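Local atomic coordinates of polyprenyl synthetase (Nonlabens dokdonensis, PDB entry 6KD7), a protein that probably catalyses the magnesium-dependent condensation of isoprenoid diphosphates that builds geranylgeranyl pyrophosphate. Residues E52-T57 / A184-K189; E192-Y197 / E303-A308. All coordinates share one frame; numbering follows the deposited sequence.

Contact 1 (E52-T57 / A184-K189)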
ATOM      1  N   GLU A  52      37.610 -23.482  31.983  1.00 38.00           N
ATOM      2  CA  GLU A  52      39.073 -23.729  32.113  1.00 39.50           C
ATOM      3  C   GLU A  52      39.618 -23.125  33.418  1.00 41.76           C
ATOM      4  O   GLU A  52      40.184 -23.876  34.214  1.00 48.91           O
ATOM      5  CB  GLU A  52      39.811 -23.176  30.910  1.00 34.66           C
ATOM      6  CG  GLU A  52      39.620 -24.041  29.702  1.00 38.42           C
ATOM      7  CD  GLU A  52      40.438 -23.575  28.506  1.00 41.60           C
ATOM      8  OE1 GLU A  52      40.867 -22.381  28.508  1.00 36.33           O
ATOM      9  OE2 GLU A  52      40.624 -24.399  27.582  1.00 37.41           O
ATOM     10  N   MET A  53      39.393 -21.843  33.645  1.00 36.46           N
ATOM     11  CA  MET A  53      39.820 -21.129  34.856  1.00 37.82           C
ATOM     12  C   MET A  53      39.438 -21.889  36.119  1.00 39.19           C
ATOM     13  O   MET A  53      40.063 -21.611  37.137  1.00 39.00           O
ATOM     14  CB  MET A  53      39.129 -19.780  34.983  1.00 43.61           C
ATOM     15  CG  MET A  53      39.672 -18.745  34.034  1.00 59.21           C
ATOM     16  SD  MET A  53      38.657 -17.200  33.952  1.00 69.88           S
ATOM     17  CE  MET A  53      37.475 -17.448  35.283  1.00 39.99           C
ATOM     18  N   TYR A  54      38.335 -22.622  36.141  1.00 31.79           N
ATOM     19  CA  TYR A  54      37.850 -23.239  37.396  1.00 32.24           C
ATOM     20  C   TYR A  54      38.178 -24.741  37.392  1.00 32.20           C
ATOM     21  O   TYR A  54      37.822 -25.462  38.333  1.00 37.35           O
ATOM     22  CB  TYR A  54      36.355 -22.990  37.589  1.00 30.71           C
ATOM     23  CG  TYR A  54      35.978 -21.636  38.119  1.00 29.76           C
ATOM     24  CD1 TYR A  54      36.363 -21.194  39.364  1.00 26.65           C
ATOM     25  CD2 TYR A  54      35.151 -20.798  37.373  1.00 32.59           C
ATOM     26  CE1 TYR A  54      36.005 -19.933  39.839  1.00 29.10           C
ATOM     27  CE2 TYR A  54      34.753 -19.561  37.853  1.00 27.72           C
ATOM     28  CZ  TYR A  54      35.171 -19.117  39.081  1.00 30.29           C
ATOM     29  OH  TYR A  54      34.744 -17.894  39.502  1.00 30.48           O
ATOM     30  N   GLY A  55      38.818 -25.227  36.343  1.00 31.04           N
ATOM     31  CA  GLY A  55      39.419 -26.554  36.393  1.00 31.85           C
ATOM     32  C   GLY A  55      38.864 -27.486  35.363  1.00 43.18           C
ATOM     33  O   GLY A  55      39.457 -28.551  35.230  1.00 46.98           O
ATOM     34  N   ALA A  56      37.775 -27.164  34.654  1.00 39.72           N
ATOM     35  CA  ALA A  56      37.205 -28.135  33.701  1.00 35.03           C
ATOM     36  C   ALA A  56      37.904 -27.948  32.373  1.00 33.28           C
ATOM     37  O   ALA A  56      38.691 -27.023  32.276  1.00 39.38           O
ATOM     38  CB  ALA A  56      35.712 -27.953  33.608  1.00 40.12           C
ATOM     39  N   THR A  57      37.582 -28.759  31.379  1.00 33.51           N
ATOM     40  CA  THR A  57      38.012 -28.526  29.984  1.00 37.77           C
ATOM     41  C   THR A  57      36.980 -27.713  29.185  1.00 41.52           C
ATOM     42  O   THR A  57      35.757 -27.756  29.485  1.00 34.75           O
ATOM     43  CB  THR A  57      38.275 -29.863  29.287  1.00 43.33           C
ATOM     44  OG1 THR A  57      37.106 -30.680  29.330  1.00 40.13           O
ATOM     45  CG2 THR A  57      39.393 -30.607  29.984  1.00 44.80           C
ATOM     46  N   ALA A 184      32.239 -26.714  35.991  1.00 34.02           N
ATOM     47  CA  ALA A 184      33.487 -26.991  36.742  1.00 39.00           C
ATOM     48  C   ALA A 184      33.141 -27.455  38.162  1.00 37.88           C
ATOM     49  O   ALA A 184      34.072 -27.687  38.934  1.00 42.87           O
ATOM     50  CB  ALA A 184      34.356 -25.742  36.799  1.00 35.31           C
ATOM     51  N   GLY A 185      31.873 -27.399  38.551  1.00 36.90           N
ATOM     52  CA  GLY A 185      31.383 -27.907  39.843  1.00 31.31           C
ATOM     53  C   GLY A 185      31.509 -26.855  40.914  1.00 34.61           C
ATOM     54  O   GLY A 185      31.386 -27.152  42.105  1.00 33.81           O
ATOM     55  N   VAL A 186      31.720 -25.615  40.551  1.00 32.87           N
ATOM     56  CA  VAL A 186      31.894 -24.552  41.581  1.00 31.70           C
ATOM     57  C   VAL A 186      30.576 -24.359  42.332  1.00 33.96           C
ATOM     58  O   VAL A 186      29.534 -24.664  41.770  1.00 35.23           O
ATOM     59  CB  VAL A 186      32.388 -23.307  40.828  1.00 37.47           C
ATOM     60  CG1 VAL A 186      32.038 -21.996  41.477  1.00 44.31           C
ATOM     61  CG2 VAL A 186      33.871 -23.423  40.584  1.00 37.32           C
ATOM     62  N   ASP A 187      30.641 -23.809  43.542  1.00 33.48           N
ATOM     63  CA  ASP A 187      29.460 -23.574  44.416  1.00 36.62           C
ATOM     64  C   ASP A 187      28.693 -22.306  44.018  1.00 39.39           C
ATOM     65  O   ASP A 187      29.224 -21.512  43.287  1.00 35.28           O
ATOM     66  CB  ASP A 187      29.810 -23.688  45.901  1.00 38.64           C
ATOM     67  CG  ASP A 187      30.560 -22.519  46.508  1.00 47.41           C
ATOM     68  OD1 ASP A 187      30.785 -21.537  45.825  1.00 48.39           O
ATOM     69  OD2 ASP A 187      30.899 -22.614  47.678  1.00 56.96           O
ATOM     70  N   GLU A 188      27.493 -22.117  44.563  1.00 42.34           N
ATOM     71  CA  GLU A 188      26.629 -20.975  44.191  1.00 40.34           C
ATOM     72  C   GLU A 188      27.300 -19.643  44.489  1.00 45.56           C
ATOM     73  O   GLU A 188      27.182 -18.769  43.662  1.00 39.42           O
ATOM     74  CB  GLU A 188      25.350 -20.966  45.015  1.00 41.01           C
ATOM     75  CG  GLU A 188      24.456 -22.137  44.727  1.00 50.11           C
ATOM     76  CD  GLU A 188      22.974 -21.833  44.769  1.00 58.32           C
ATOM     77  OE1 GLU A 188      22.217 -22.647  44.242  1.00 53.91           O
ATOM     78  OE2 GLU A 188      22.597 -20.783  45.309  1.00 53.53           O
ATOM     79  N   LYS A 189      27.974 -19.517  45.629  1.00 41.90           N
ATOM     80  CA  LYS A 189      28.597 -18.228  46.006  1.00 41.44           C
ATOM     81  C   LYS A 189      29.628 -17.839  44.946  1.00 38.44           C
ATOM     82  O   LYS A 189      29.637 -16.679  44.543  1.00 35.69           O
ATOM     83  CB  LYS A 189      29.271 -18.393  47.369  1.00 50.45           C
ATOM     84  CG  LYS A 189      29.579 -17.111  48.124  1.00 65.08           C
ATOM     85  CD  LYS A 189      30.301 -17.377  49.424  1.00 77.30           C
ATOM     86  CE  LYS A 189      30.377 -16.173  50.339  1.00 89.11           C
ATOM     87  NZ  LYS A 189      31.424 -16.336  51.379  1.00104.04           N
TER

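Contact 2 (E192-Y197 / E303-A308)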
ATOM      1  N   GLU A 192      27.917 -16.928  41.547  1.00 26.11           N
ATOM      2  CA  GLU A 192      27.394 -15.550  41.573  1.00 32.98           C
ATOM      3  C   GLU A 192      28.536 -14.539  41.433  1.00 35.45           C
ATOM      4  O   GLU A 192      28.277 -13.459  40.926  1.00 35.31           O
ATOM      5  CB  GLU A 192      26.437 -15.367  42.747  1.00 36.88           C
ATOM      6  CG  GLU A 192      25.325 -16.398  42.726  1.00 45.98           C
ATOM      7  CD  GLU A 192      24.141 -16.133  43.633  1.00 55.84           C
ATOM      8  OE1 GLU A 192      23.062 -16.652  43.339  1.00 61.36           O
ATOM      9  OE2 GLU A 192      24.305 -15.406  44.615  1.00 54.08           O
ATOM     10  N   LEU A 193      29.747 -14.863  41.890  1.00 37.83           N
ATOM     11  CA  LEU A 193      30.818 -13.848  41.822  1.00 34.56           C
ATOM     12  C   LEU A 193      31.183 -13.718  40.334  1.00 31.62           C
ATOM     13  O   LEU A 193      31.381 -12.586  39.858  1.00 28.96           O
ATOM     14  CB  LEU A 193      32.018 -14.231  42.698  1.00 35.77           C
ATOM     15  CG  LEU A 193      31.846 -14.002  44.210  1.00 39.50           C
ATOM     16  CD1 LEU A 193      33.119 -14.409  44.944  1.00 43.67           C
ATOM     17  CD2 LEU A 193      31.530 -12.567  44.558  1.00 36.22           C
ATOM     18  N   ILE A 194      31.358 -14.830  39.629  1.00 26.87           N
ATOM     19  CA  ILE A 194      31.712 -14.707  38.186  1.00 31.20           C
ATOM     20  C   ILE A 194      30.545 -14.068  37.416  1.00 34.60           C
ATOM     21  O   ILE A 194      30.814 -13.286  36.519  1.00 33.96           O
ATOM     22  CB  ILE A 194      32.297 -15.991  37.576  1.00 29.64           C
ATOM     23  CG1 ILE A 194      33.175 -15.654  36.369  1.00 31.00           C
ATOM     24  CG2 ILE A 194      31.213 -17.004  37.264  1.00 32.01           C
ATOM     25  CD1 ILE A 194      33.942 -16.808  35.812  1.00 38.05           C
ATOM     26  N   TYR A 195      29.305 -14.401  37.775  1.00 29.11           N
ATOM     27  CA  TYR A 195      28.101 -13.774  37.183  1.00 31.74           C
ATOM     28  C   TYR A 195      28.219 -12.263  37.288  1.00 31.26           C
ATOM     29  O   TYR A 195      28.073 -11.583  36.272  1.00 31.17           O
ATOM     30  CB  TYR A 195      26.806 -14.229  37.852  1.00 31.58           C
ATOM     31  CG  TYR A 195      25.537 -13.660  37.269  1.00 27.46           C
ATOM     32  CD1 TYR A 195      24.877 -14.292  36.227  1.00 30.59           C
ATOM     33  CD2 TYR A 195      24.957 -12.532  37.806  1.00 27.07           C
ATOM     34  CE1 TYR A 195      23.673 -13.813  35.725  1.00 28.10           C
ATOM     35  CE2 TYR A 195      23.764 -12.033  37.308  1.00 31.52           C
ATOM     36  CZ  TYR A 195      23.140 -12.649  36.234  1.00 27.82           C
ATOM     37  OH  TYR A 195      21.961 -12.157  35.747  1.00 29.67           O
ATOM     38  N   ASP A 196      28.487 -11.772  38.480  1.00 29.81           N
ATOM     39  CA  ASP A 196      28.602 -10.325  38.773  1.00 33.57           C
ATOM     40  C   ASP A 196      29.674  -9.671  37.895  1.00 31.70           C
ATOM     41  O   ASP A 196      29.469  -8.515  37.461  1.00 31.27           O
ATOM     42  CB  ASP A 196      28.922 -10.101  40.247  1.00 35.26           C
ATOM     43  CG  ASP A 196      27.772 -10.418  41.183  1.00 42.28           C
ATOM     44  OD1 ASP A 196      26.648 -10.727  40.690  1.00 40.73           O
ATOM     45  OD2 ASP A 196      27.996 -10.325  42.411  1.00 42.34           O
ATOM     46  N   TYR A 197      30.821 -10.323  37.736  1.00 29.03           N
ATOM     47  CA  TYR A 197      31.864  -9.842  36.814  1.00 28.97           C
ATOM     48  C   TYR A 197      31.191  -9.616  35.446  1.00 29.60           C
ATOM     49  O   TYR A 197      31.390  -8.544  34.849  1.00 31.17           O
ATOM     50  CB  TYR A 197      33.014 -10.854  36.721  1.00 26.32           C
ATOM     51  CG  TYR A 197      33.863 -10.739  35.488  1.00 22.78           C
ATOM     52  CD1 TYR A 197      34.541  -9.573  35.180  1.00 26.35           C
ATOM     53  CD2 TYR A 197      33.992 -11.804  34.635  1.00 24.48           C
ATOM     54  CE1 TYR A 197      35.348  -9.477  34.050  1.00 23.73           C
ATOM     55  CE2 TYR A 197      34.749 -11.707  33.485  1.00 25.48           C
ATOM     56  CZ  TYR A 197      35.407 -10.531  33.182  1.00 22.75           C
ATOM     57  OH  TYR A 197      36.124 -10.465  32.030  1.00 27.98           O
ATOM     58  N   GLU A 303      39.686  -9.689  40.688  1.00 41.90           N
ATOM     59  CA  GLU A 303      40.638  -9.803  41.816  1.00 46.28           C
ATOM     60  C   GLU A 303      40.026 -10.744  42.865  1.00 49.39           C
ATOM     61  O   GLU A 303      40.796 -11.390  43.543  1.00 45.84           O
ATOM     62  CB  GLU A 303      40.950  -8.446  42.449  1.00 48.70           C
ATOM     63  CG  GLU A 303      41.960  -7.610  41.682  1.00 58.94           C
ATOM     64  CD  GLU A 303      41.935  -6.096  41.953  1.00 69.05           C
ATOM     65  OE1 GLU A 303      41.409  -5.664  43.022  1.00 58.94           O
ATOM     66  OE2 GLU A 303      42.418  -5.330  41.069  1.00 72.98           O
ATOM     67  N   GLU A 304      38.701 -10.793  42.995  1.00 42.28           N
ATOM     68  CA  GLU A 304      38.060 -11.595  44.072  1.00 39.52           C
ATOM     69  C   GLU A 304      37.656 -13.005  43.641  1.00 36.32           C
ATOM     70  O   GLU A 304      37.160 -13.740  44.484  1.00 35.47           O
ATOM     71  CB  GLU A 304      36.867 -10.833  44.632  1.00 45.73           C
ATOM     72  CG  GLU A 304      37.271  -9.525  45.270  1.00 56.15           C
ATOM     73  CD  GLU A 304      36.097  -8.648  45.655  1.00 72.23           C
ATOM     74  OE1 GLU A 304      34.957  -9.152  45.636  1.00 77.07           O
ATOM     75  OE2 GLU A 304      36.327  -7.468  45.958  1.00 75.96           O
ATOM     76  N   LEU A 305      37.863 -13.363  42.384  1.00 34.02           N
ATOM     77  CA  LEU A 305      37.472 -14.716  41.930  1.00 38.25           C
ATOM     78  C   LEU A 305      38.424 -15.761  42.514  1.00 43.49           C
ATOM     79  O   LEU A 305      39.591 -15.449  42.733  1.00 35.91           O
ATOM     80  CB  LEU A 305      37.510 -14.737  40.403  1.00 36.27           C
ATOM     81  CG  LEU A 305      36.430 -13.906  39.719  1.00 38.35           C
ATOM     82  CD1 LEU A 305      36.690 -13.825  38.234  1.00 35.73           C
ATOM     83  CD2 LEU A 305      35.058 -14.488  39.989  1.00 38.88           C
ATOM     84  N   SER A 306      37.918 -16.973  42.722  1.00 36.71           N
ATOM     85  CA  SER A 306      38.740 -18.102  43.206  1.00 34.09           C
ATOM     86  C   SER A 306      39.382 -18.781  41.997  1.00 29.16           C
ATOM     87  O   SER A 306      38.969 -19.870  41.640  1.00 28.10           O
ATOM     88  CB  SER A 306      37.907 -19.048  44.006  1.00 38.77           C
ATOM     89  OG  SER A 306      38.707 -20.070  44.549  1.00 40.22           O
ATOM     90  N   ILE A 307      40.343 -18.104  41.377  1.00 32.13           N
ATOM     91  CA  ILE A 307      41.081 -18.607  40.183  1.00 32.39           C
ATOM     92  C   ILE A 307      42.568 -18.267  40.358  1.00 28.01           C
ATOM     93  O   ILE A 307      42.879 -17.427  41.191  1.00 25.43           O
ATOM     94  CB  ILE A 307      40.513 -18.012  38.879  1.00 36.32           C
ATOM     95  CG1 ILE A 307      40.660 -16.492  38.832  1.00 37.39           C
ATOM     96  CG2 ILE A 307      39.077 -18.436  38.647  1.00 37.26           C
ATOM     97  CD1 ILE A 307      40.081 -15.871  37.600  1.00 40.62           C
ATOM     98  N   ALA A 308      43.438 -18.941  39.611  1.00 28.99           N
ATOM     99  CA  ALA A 308      44.898 -18.719  39.680  1.00 34.97           C
ATOM    100  C   ALA A 308      45.243 -17.310  39.190  1.00 39.95           C
ATOM    101  O   ALA A 308      44.591 -16.841  38.270  1.00 41.55           O
ATOM    102  CB  ALA A 308      45.586 -19.758  38.844  1.00 32.73           C
TER

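Contact 1 (E52-T57 / A184-K189)
The phenol ring of Tyr54 is met obliquely by Val186 over CD1 and CG. A single methyl, CG2 of Val186, lies 3.6 Å from Tyr54 CD1 and almost as close to CG, so this touch falls on the root of the ring, and the two side chains cross at about a right angle. Farther out, the ring packs on Ile194 of helix 188-215 and on Leu305 and Ile307 of a loop, while its OH is hydrogen-bonded to OE2 of Glu190.

These residues belong to two interhelical turns lying side by side in the all-helical isoprenoid synthase fold. Helices 42-54 and 158-183 both finish in a Schellman motif, at Gly55 and Gly185, each glycine with positive phi (120° at Gly55). Gly55 N closes back on Glu52 O at 2.9 Å. Each turn then leads directly into a new helix through an N-cap: Thr57 OG1 receives Asp60 N, and Asp187 OD1 receives Glu190 N.

Torsions set the meeting of ring and methyl. The Tyr54 ring stands anti to its carbonyl carbon (chi1 -80°), and Val186 holds CG1 anti to its own N (chi1 153°), which turns CG2 to the tyrosine. The join is thus a surface seam of two alanine methyls, a valine methyl and the base of a tyrosine. Ala184 packs at the foot of the side chain, its CB 3.5 Å from Tyr54 CB. The seam continues past this point to Ala56, whose CB lies 4.1 Å from Ala184 CB.

Contact 2 (E192-Y197 / E303-A308)
One methyl of Leu305, CD2, is laid against the main chain of a helix. It comes within 3.7 Å of Ile194 N and 4.0 Å of Leu193 C, with Ile194 CA at 3.8 Å. The first carbons of the two side chains flank it, Ile194 CB at 4.0 Å and Leu193 CB at 4.1 Å. The CB of Leu305 does not point at the helix; with CG anti to the carbonyl carbon (chi1 -69°) and the chain extended beyond it, the branch end swings closer.

Leu193 adds a looser touch, its CD1 standing 4.1 Å from Glu304 O nearer the solvent. The loop, which joins helix 283-303 to helix 309-322 and bends at Ser306 in an inverse gamma turn, lies across the early turns of helix 188-215. Leu315 of helix 309-322 also packs on Leu305, while Leu177 reaches Ile194 from helix 158-183. Polar anchoring is left to neighbours: Ser306 N is hydrogen-bonded to Glu190 OE2. The two segments themselves therefore meet by van der Waals contact, and their fit depends on shape and on the burial of Leu305 and Ile194.

How the contacts relate
Contact 1 uses the turn leading into helix 188-215, contact 2 the early turns of that helix. Contact 1 is a surface seam between two interhelical turns, whereas contact 2 is partly buried, with Leu305 and Ile194 inside. Contact 1 pairs small groups and a ring; contact 2 sets an aliphatic branch on helical backbone. They meet at Tyr54: its OH is 3.5 Å from Leu305 CD2, and its CE2 is equally close to Ile194 CD1. One carboxylate oxygen of Glu190 serves both contacts. Helices 42-54 and 188-215 also carry Arg43 and Phe205, respectively, of the pyrophosphate pocket.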